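PDB 6FFL: Maltose/maltodextrin transport permease homologue from Bdellovibrio bacteriovorus HD100, which binds maltotriose through this solute-binding domain, which is fused to the transmembrane subunit of an ABC transporter that probably imports maltose and maltodextrins. Local coordinates for residues 141-146 against 207-212. Numbering follows the deposited sequence.
Sequences KMTVDT and DKIIPK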
loop_
_atom_site.group_PDB
_atom_site.type_symbol
_atom_site.label_atom_id
_atom_site.label_comp_id
_atom_site.label_asym_id
_atom_site.label_seq_id
_atom_site.Cartn_x
_atom_site.Cartn_y
_atom_site.Cartn_z
ATOM N N LYS A 141 4.913 -24.982 13.072
ATOM C CA LYS A 141 4.084 -26.164 12.849
ATOM C C LYS A 141 3.531 -26.192 11.431
ATOM O O LYS A 141 3.323 -27.275 10.869
ATOM C CB LYS A 141 2.950 -26.215 13.879
ATOM C CG LYS A 141 3.459 -26.485 15.286
ATOM C CD LYS A 141 2.370 -26.958 16.219
ATOM C CE LYS A 141 1.232 -25.970 16.248
ATOM N NZ LYS A 141 0.412 -26.113 17.480
ATOM N N MET A 142 3.323 -25.022 10.829
ATOM C CA MET A 142 2.744 -24.905 9.498
ATOM C C MET A 142 3.778 -24.966 8.377
ATOM O O MET A 142 3.393 -24.944 7.201
ATOM C CB MET A 142 1.966 -23.592 9.392
ATOM C CG MET A 142 0.675 -23.541 10.187
ATOM S SD MET A 142 -0.479 -24.835 9.684
ATOM C CE MET A 142 -1.544 -24.921 11.120
ATOM N N THR A 143 5.072 -25.026 8.706
ATOM C CA THR A 143 6.147 -25.166 7.728
ATOM C C THR A 143 6.491 -26.646 7.633
ATOM O O THR A 143 6.953 -27.243 8.615
ATOM C CB THR A 143 7.375 -24.357 8.145
ATOM O OG1 THR A 143 6.996 -22.995 8.392
ATOM C CG2 THR A 143 8.442 -24.389 7.048
ATOM N N VAL A 144 6.271 -27.246 6.462
ATOM C CA VAL A 144 6.325 -28.701 6.353
ATOM C C VAL A 144 7.090 -29.118 5.104
ATOM O O VAL A 144 6.910 -28.543 4.025
ATOM C CB VAL A 144 4.909 -29.315 6.366
ATOM C CG1 VAL A 144 3.977 -28.527 5.478
ATOM C CG2 VAL A 144 4.943 -30.787 5.946
ATOM N N ASP A 145 7.931 -30.143 5.256
ATOM C CA ASP A 145 8.684 -30.756 4.171
ATOM C C ASP A 145 8.170 -32.189 4.097
ATOM O O ASP A 145 8.585 -33.044 4.882
ATOM C CB ASP A 145 10.184 -30.686 4.447
ATOM C CG ASP A 145 11.006 -31.563 3.523
ATOM O OD1 ASP A 145 10.493 -32.045 2.487
ATOM O OD2 ASP A 145 12.201 -31.747 3.837
ATOM N N THR A 146 7.249 -32.433 3.166
ATOM C CA THR A 146 6.586 -33.731 3.088
ATOM C C THR A 146 7.574 -34.865 2.842
ATOM O O THR A 146 7.487 -35.924 3.484
ATOM C CB THR A 146 5.523 -33.697 1.993
ATOM O OG1 THR A 146 4.551 -32.692 2.317
ATOM C CG2 THR A 146 4.846 -35.043 1.860
ATOM N N ASP A 207 14.085 -19.201 13.050
ATOM C CA ASP A 207 12.820 -19.920 13.123
ATOM C C ASP A 207 12.521 -20.631 11.813
ATOM O O ASP A 207 11.904 -21.701 11.824
ATOM C CB ASP A 207 11.695 -18.959 13.493
ATOM C CG ASP A 207 12.006 -18.161 14.745
ATOM O OD1 ASP A 207 12.450 -18.774 15.736
ATOM O OD2 ASP A 207 11.795 -16.932 14.736
ATOM N N LYS A 208 12.958 -20.060 10.685
ATOM C CA LYS A 208 12.806 -20.663 9.358
ATOM C C LYS A 208 11.337 -20.918 9.028
ATOM O O LYS A 208 10.954 -21.997 8.569
ATOM C CB LYS A 208 13.631 -21.947 9.231
ATOM C CG LYS A 208 15.075 -21.820 9.733
ATOM C CD LYS A 208 15.572 -23.176 10.239
ATOM C CE LYS A 208 16.802 -23.633 9.496
ATOM N NZ LYS A 208 17.864 -22.599 9.531
ATOM N N ILE A 209 10.514 -19.896 9.245
ATOM C CA ILE A 209 9.094 -19.976 8.925
ATOM C C ILE A 209 8.710 -19.137 7.713
ATOM O O ILE A 209 7.550 -19.212 7.279
ATOM C CB ILE A 209 8.212 -19.604 10.139
ATOM C CG1 ILE A 209 8.303 -18.116 10.476
ATOM C CG2 ILE A 209 8.616 -20.428 11.356
ATOM C CD1 ILE A 209 7.167 -17.669 11.398
ATOM N N ILE A 210 9.633 -18.350 7.151
ATOM C CA ILE A 210 9.401 -17.613 5.907
ATOM C C ILE A 210 10.455 -18.048 4.894
ATOM O O ILE A 210 11.565 -18.439 5.284
ATOM C CB ILE A 210 9.443 -16.085 6.122
ATOM C CG1 ILE A 210 10.838 -15.640 6.571
ATOM C CG2 ILE A 210 8.391 -15.636 7.121
ATOM C CD1 ILE A 210 10.973 -14.126 6.747
ATOM N N PRO A 211 10.162 -18.003 3.597
ATOM C CA PRO A 211 11.130 -18.483 2.602
ATOM C C PRO A 211 12.365 -17.595 2.513
ATOM O O PRO A 211 12.339 -16.407 2.835
ATOM C CB PRO A 211 10.340 -18.454 1.289
ATOM C CG PRO A 211 8.884 -18.356 1.701
ATOM C CD PRO A 211 8.883 -17.605 2.989
ATOM N N LYS A 212 13.466 -18.201 2.049
ATOM C CA LYS A 212 14.700 -17.435 1.861
ATOM C C LYS A 212 14.568 -16.419 0.734
ATOM O O LYS A 212 15.262 -15.393 0.740
ATOM C CB LYS A 212 15.867 -18.381 1.576
ATOM C CG LYS A 212 16.145 -19.374 2.687
ATOM C CD LYS A 212 16.929 -18.752 3.835
ATOM C CE LYS A 212 17.622 -19.832 4.659
ATOM N NZ LYS A 212 18.370 -19.290 5.826
#
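Thr-143 meets Lys-208 and Ile-209 by van der Waals contact alone; the two segments together bury 91 Å², both sides summed, almost all of it on these three residues. Its CB points at the other chain segment, and the side chain touches with both branches. The methyl CG2 lies 3.8 Å from the backbone O of Lys-208, while the hydroxyl OG1 lies 3.7 Å from CA of Ile-209 and 4.0 Å from CB of Ile-209. With chi1 at -54°, CG2 stands opposite the backbone N and OG1 beside it, which divides the two branches between neighbouring residues. On the Ile-209 side, the atoms met are CA and CB; beyond CB that side chain leads away, packing on Leu-203 and Lys-140.

Hydrogen bonding runs around this contact rather than through it. OG1 of Thr-143 pairs with the O of Gly-139, one turn back in helix 132-142, and with the N of Gly-156, so two backbone groups hold the hydroxyl in place. Ile-209 makes backbone hydrogen bonds with Leu-203 and Leu-157, and Val-144 does so with Asp-153 and Arg-154. The chain at 153-157 thus links both segments.

In backbone terms, the closest CA pair is Thr-143 and Ile-209, 6.1 Å apart. Lys-208 has positive phi (58°) and is the first residue to leave helical geometry after helix 191-205; its NZ turns back to the O of Asp-205. The arrangement joins the loops that follow helices 132-142 and 191-205 at the periphery of a periplasmic-binding-protein fold, with the centre of the contact about 26 Å from the centre of the chain.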